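Local coordinates for response regulator (Caulobacter vibrioides, PDB 3N0R), which serves as a stress response regulator, probably acting as an anti-anti-sigma factor whose phosphorylatable receiver domain controls its sigma-like domain, at residues A[159-173]-A[184-197]. The protein carries 1 engineered substitution. Numbering follows the deposited sequence.
Sequences LATEVLIIEDEPVIA and GHDVTDIAATRGEA
His185 turns the edge of its ring to the backbone of 159-173: Thr161 N lies near the ring plane and donates to ND1 at 3.0 Å. CG stands anti to the carbonyl carbon (chi1 -63°), which brings ND1 to the N-H just ahead of strand 162-166. Histidine suits the place because one ring nitrogen accepts while the side chain also packs on Ile271 and Leu275 of helix 264-277. From there strands 162-166 and 186-191 run parallel, joined by backbone bonds.

On the face toward helix 170-182, the branched Val163 and Val187 touch Val180, and Ile165 touches Ile176. Ile165 and Ile190 run alongside each other in the same direction, their CG2 atoms 4.1 Å apart, while Ile165 CD1 reaches across to Val187 CG1 at 4.0 Å. The small CB of Ala173 lets the first turn of the helix come close to the sheet, 3.9 Å from Ile190 CG2. Helix 194-203 covers the other face: Ile166 CD1 touches Ala197 CB at 3.6 Å, and Leu164 touches Ala200 and Val201. Between the strands, Leu164 CD1 lies 3.9 Å from Asp189 CB.

Glu162 crosses Thr188 at about a right angle, its CB 3.7 Å from the threonine CG2. A water bridges Glu162 OE1 and Thr188 OG1, and a salt bridge from Arg204 to the same OE1 probably eases the repulsion between the carboxylates of Glu162 and Asp186, whose planes stand 83° apart. Another water joins Asp168 OD2 to Ala192 O. This is the first beta-alpha-beta crossover of the receiver fold, with helices packed on both faces; Glu167 and Asp168 follow strand 162-166 as acidic residues do in receiver domains, and Glu167 OE2 lies close to OD2 of Asp212, the predicted phosphorylation site.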
loop_
_atom_site.group_PDB
_atom_site.type_symbol
_atom_site.label_atom_id
_atom_site.label_comp_id
_atom_site.label_asym_id
_atom_site.label_seq_id
_atom_site.Cartn_x
_atom_site.Cartn_y
_atom_site.Cartn_z
ATOM N N LEU A 159 5.313 12.698 11.912
ATOM C CA LEU A 159 6.480 13.555 12.089
ATOM C C LEU A 159 7.357 13.609 10.851
ATOM O O LEU A 159 7.559 12.600 10.159
ATOM C CB LEU A 159 7.323 13.098 13.276
ATOM C CG LEU A 159 6.597 13.096 14.615
ATOM C CD1 LEU A 159 7.587 12.694 15.688
ATOM C CD2 LEU A 159 5.990 14.462 14.902
ATOM N N ALA A 160 7.891 14.796 10.572
ATOM C CA ALA A 160 8.862 14.951 9.496
ATOM C C ALA A 160 10.029 14.006 9.734
ATOM O O ALA A 160 10.533 13.884 10.859
ATOM C CB ALA A 160 9.364 16.388 9.427
ATOM N N THR A 161 10.477 13.358 8.675
ATOM C CA THR A 161 11.628 12.490 8.796
ATOM C C THR A 161 12.610 12.739 7.664
ATOM O O THR A 161 12.334 13.509 6.734
ATOM C CB THR A 161 11.207 11.012 8.879
ATOM O OG1 THR A 161 12.322 10.198 9.265
ATOM C CG2 THR A 161 10.616 10.536 7.564
ATOM N N GLU A 162 13.767 12.103 7.772
ATOM C CA GLU A 162 14.795 12.213 6.752
ATOM C C GLU A 162 14.624 11.109 5.724
ATOM O O GLU A 162 14.472 9.939 6.079
ATOM C CB GLU A 162 16.179 12.127 7.392
ATOM C CG GLU A 162 16.484 13.289 8.309
ATOM C CD GLU A 162 17.883 13.234 8.882
ATOM O OE1 GLU A 162 18.651 12.325 8.500
ATOM O OE2 GLU A 162 18.213 14.103 9.715
ATOM N N VAL A 163 14.642 11.490 4.455
ATOM C CA VAL A 163 14.345 10.569 3.371
ATOM C C VAL A 163 15.490 10.493 2.377
ATOM O O VAL A 163 15.984 11.523 1.903
ATOM C CB VAL A 163 13.061 11.002 2.636
ATOM C CG1 VAL A 163 12.713 10.009 1.549
ATOM C CG2 VAL A 163 11.915 11.143 3.635
ATOM N N LEU A 164 15.901 9.267 2.056
ATOM C CA LEU A 164 16.862 9.012 0.979
ATOM C C LEU A 164 16.110 8.480 -0.234
ATOM O O LEU A 164 15.274 7.574 -0.108
ATOM C CB LEU A 164 17.891 7.971 1.433
ATOM C CG LEU A 164 18.828 7.434 0.350
ATOM C CD1 LEU A 164 19.724 8.545 -0.198
ATOM C CD2 LEU A 164 19.684 6.309 0.911
ATOM N N ILE A 165 16.392 9.056 -1.398
ATOM C CA ILE A 165 15.822 8.572 -2.650
ATOM C C ILE A 165 16.928 7.897 -3.456
ATOM O O ILE A 165 18.023 8.443 -3.572
ATOM C CB ILE A 165 15.214 9.745 -3.457
ATOM C CG1 ILE A 165 14.042 10.367 -2.690
ATOM C CG2 ILE A 165 14.786 9.283 -4.856
ATOM C CD1 ILE A 165 13.663 11.732 -3.160
ATOM N N ILE A 166 16.648 6.709 -3.993
ATOM C CA ILE A 166 17.582 6.018 -4.881
ATOM C C ILE A 166 16.908 5.854 -6.242
ATOM O O ILE A 166 16.020 5.017 -6.422
ATOM C CB ILE A 166 18.046 4.649 -4.322
ATOM C CG1 ILE A 166 18.497 4.771 -2.855
ATOM C CG2 ILE A 166 19.154 4.071 -5.196
ATOM C CD1 ILE A 166 18.738 3.435 -2.161
ATOM N N GLU A 167 17.308 6.701 -7.180
ATOM C CA GLU A 167 16.646 6.802 -8.470
ATOM C C GLU A 167 17.611 7.464 -9.430
ATOM O O GLU A 167 18.169 8.516 -9.123
ATOM C CB GLU A 167 15.376 7.651 -8.339
ATOM C CG GLU A 167 14.644 7.876 -9.648
ATOM C CD GLU A 167 14.209 6.583 -10.290
ATOM O OE1 GLU A 167 14.717 6.251 -11.380
ATOM O OE2 GLU A 167 13.359 5.891 -9.695
ATOM N N ASP A 168 17.807 6.861 -10.597
ATOM C CA ASP A 168 18.736 7.423 -11.578
ATOM C C ASP A 168 18.057 8.157 -12.735
ATOM O O ASP A 168 18.706 8.911 -13.448
ATOM C CB ASP A 168 19.731 6.371 -12.094
ATOM C CG ASP A 168 19.057 5.192 -12.753
ATOM O OD1 ASP A 168 17.833 5.011 -12.593
ATOM O OD2 ASP A 168 19.773 4.426 -13.430
ATOM N N GLU A 169 16.759 7.947 -12.934
ATOM C CA GLU A 169 16.056 8.684 -13.983
ATOM C C GLU A 169 15.818 10.093 -13.461
ATOM O O GLU A 169 15.109 10.266 -12.484
ATOM C CB GLU A 169 14.718 8.030 -14.315
ATOM C CG GLU A 169 14.805 6.697 -15.013
ATOM C CD GLU A 169 13.501 6.351 -15.705
ATOM O OE1 GLU A 169 12.598 5.801 -15.044
ATOM O OE2 GLU A 169 13.368 6.660 -16.908
ATOM N N PRO A 170 16.411 11.109 -14.107
ATOM C CA PRO A 170 16.428 12.412 -13.431
ATOM C C PRO A 170 15.066 13.086 -13.251
ATOM O O PRO A 170 14.849 13.693 -12.205
ATOM C CB PRO A 170 17.343 13.270 -14.314
ATOM C CG PRO A 170 17.388 12.574 -15.614
ATOM C CD PRO A 170 17.205 11.108 -15.344
ATOM N N VAL A 171 14.171 13.006 -14.234
ATOM C CA VAL A 171 12.861 13.634 -14.071
ATOM C C VAL A 171 12.089 12.945 -12.949
ATOM O O VAL A 171 11.427 13.601 -12.143
ATOM C CB VAL A 171 12.043 13.600 -15.374
ATOM C CG1 VAL A 171 10.604 14.036 -15.106
ATOM C CG2 VAL A 171 12.689 14.489 -16.424
ATOM N N ILE A 172 12.187 11.620 -12.901
ATOM C CA ILE A 172 11.537 10.838 -11.864
ATOM C C ILE A 172 12.110 11.168 -10.484
ATOM O O ILE A 172 11.363 11.348 -9.529
ATOM C CB ILE A 172 11.655 9.323 -12.151
ATOM C CG1 ILE A 172 11.004 8.972 -13.497
ATOM C CG2 ILE A 172 11.053 8.509 -11.014
ATOM C CD1 ILE A 172 9.541 9.347 -13.600
ATOM N N ALA A 173 13.434 11.252 -10.381
ATOM C CA ALA A 173 14.075 11.584 -9.114
ATOM C C ALA A 173 13.601 12.945 -8.620
ATOM O O ALA A 173 13.276 13.118 -7.440
ATOM C CB ALA A 173 15.593 11.575 -9.270
ATOM N N GLY A 184 6.243 17.566 3.770
ATOM C CA GLY A 184 6.901 18.085 4.952
ATOM C C GLY A 184 8.155 17.340 5.376
ATOM O O GLY A 184 8.749 17.686 6.399
ATOM N N HIS A 185 8.575 16.344 4.598
ATOM C CA HIS A 185 9.757 15.568 4.957
ATOM C C HIS A 185 11.028 16.195 4.401
ATOM O O HIS A 185 10.979 17.066 3.535
ATOM C CB HIS A 185 9.607 14.118 4.497
ATOM C CG HIS A 185 8.473 13.408 5.163
ATOM N ND1 HIS A 185 8.434 13.203 6.524
ATOM C CD2 HIS A 185 7.328 12.884 4.666
ATOM C CE1 HIS A 185 7.310 12.581 6.837
ATOM N NE2 HIS A 185 6.625 12.368 5.726
ATOM N N ASP A 186 12.168 15.733 4.902
ATOM C CA ASP A 186 13.467 16.302 4.557
ATOM C C ASP A 186 14.246 15.313 3.708
ATOM O O ASP A 186 14.693 14.286 4.206
ATOM C CB ASP A 186 14.226 16.585 5.861
ATOM C CG ASP A 186 15.612 17.152 5.641
ATOM O OD1 ASP A 186 15.873 17.747 4.575
ATOM O OD2 ASP A 186 16.443 17.018 6.568
ATOM N N VAL A 187 14.406 15.612 2.429
ATOM C CA VAL A 187 15.196 14.761 1.553
ATOM C C VAL A 187 16.661 15.047 1.797
ATOM O O VAL A 187 17.125 16.153 1.559
ATOM C CB VAL A 187 14.844 14.981 0.069
ATOM C CG1 VAL A 187 15.795 14.203 -0.846
ATOM C CG2 VAL A 187 13.402 14.550 -0.176
ATOM N N THR A 188 17.387 14.055 2.289
ATOM C CA THR A 188 18.784 14.278 2.627
ATOM C C THR A 188 19.754 13.909 1.505
ATOM O O THR A 188 20.888 14.356 1.519
ATOM C CB THR A 188 19.166 13.533 3.890
ATOM O OG1 THR A 188 18.886 12.145 3.703
ATOM C CG2 THR A 188 18.377 14.070 5.090
ATOM N N ASP A 189 19.321 13.090 0.546
ATOM C CA ASP A 189 20.123 12.849 -0.651
ATOM C C ASP A 189 19.289 12.123 -1.694
ATOM O O ASP A 189 18.235 11.552 -1.389
ATOM C CB ASP A 189 21.398 12.046 -0.338
ATOM C CG ASP A 189 22.566 12.380 -1.277
ATOM O OD1 ASP A 189 22.387 13.078 -2.295
ATOM O OD2 ASP A 189 23.695 11.938 -0.979
ATOM N N ILE A 190 19.772 12.188 -2.931
ATOM C CA ILE A 190 19.237 11.428 -4.049
ATOM C C ILE A 190 20.424 10.737 -4.695
ATOM O O ILE A 190 21.318 11.395 -5.234
ATOM C CB ILE A 190 18.523 12.311 -5.089
ATOM C CG1 ILE A 190 17.413 13.142 -4.429
ATOM C CG2 ILE A 190 17.999 11.442 -6.234
ATOM C CD1 ILE A 190 16.693 14.056 -5.389
ATOM N N ALA A 191 20.438 9.414 -4.620
ATOM C CA ALA A 191 21.535 8.607 -5.133
ATOM C C ALA A 191 21.145 7.995 -6.467
ATOM O O ALA A 191 20.040 7.459 -6.601
ATOM C CB ALA A 191 21.858 7.509 -4.141
ATOM N N ALA A 192 22.050 8.060 -7.441
ATOM C CA ALA A 192 21.791 7.522 -8.774
ATOM C C ALA A 192 22.319 6.105 -8.947
ATOM O O ALA A 192 21.992 5.436 -9.923
ATOM C CB ALA A 192 22.383 8.431 -9.847
ATOM N N THR A 193 23.159 5.660 -8.021
ATOM C CA THR A 193 23.764 4.334 -8.098
ATOM C C THR A 193 23.744 3.673 -6.730
ATOM O O THR A 193 23.526 4.331 -5.714
ATOM C CB THR A 193 25.234 4.398 -8.561
ATOM O OG1 THR A 193 26.033 4.982 -7.525
ATOM C CG2 THR A 193 25.376 5.215 -9.844
ATOM N N ARG A 194 23.997 2.368 -6.702
ATOM C CA ARG A 194 24.075 1.644 -5.443
ATOM C C ARG A 194 25.160 2.221 -4.541
ATOM O O ARG A 194 24.973 2.321 -3.329
ATOM C CB ARG A 194 24.344 0.161 -5.692
ATOM C CG ARG A 194 23.129 -0.627 -6.144
ATOM C CD ARG A 194 23.536 -2.048 -6.494
ATOM N NE ARG A 194 24.413 -2.068 -7.662
ATOM C CZ ARG A 194 25.345 -2.989 -7.889
ATOM N NH1 ARG A 194 25.536 -3.973 -7.022
ATOM N NH2 ARG A 194 26.091 -2.923 -8.984
ATOM N N GLY A 195 26.288 2.596 -5.140
ATOM C CA GLY A 195 27.422 3.137 -4.413
ATOM C C GLY A 195 27.129 4.496 -3.817
ATOM O O GLY A 195 27.505 4.776 -2.672
ATOM N N GLU A 196 26.449 5.349 -4.579
ATOM C CA GLU A 196 26.042 6.650 -4.054
ATOM C C GLU A 196 25.090 6.484 -2.879
ATOM O O GLU A 196 25.161 7.236 -1.907
ATOM C CB GLU A 196 25.425 7.524 -5.153
ATOM C CG GLU A 196 26.451 7.899 -6.220
ATOM C CD GLU A 196 25.889 8.767 -7.322
ATOM O OE1 GLU A 196 24.694 9.122 -7.272
ATOM O OE2 GLU A 196 26.657 9.092 -8.249
ATOM N N ALA A 197 24.210 5.490 -2.957
ATOM C CA ALA A 197 23.289 5.222 -1.852
ATOM C C ALA A 197 24.054 4.797 -0.604
ATOM O O ALA A 197 23.751 5.233 0.503
ATOM C CB ALA A 197 22.265 4.162 -2.238
HETATM O O HOH W 1 19.101 10.719 6.015
HETATM O O HOH W 2 22.373 4.135 -12.268
#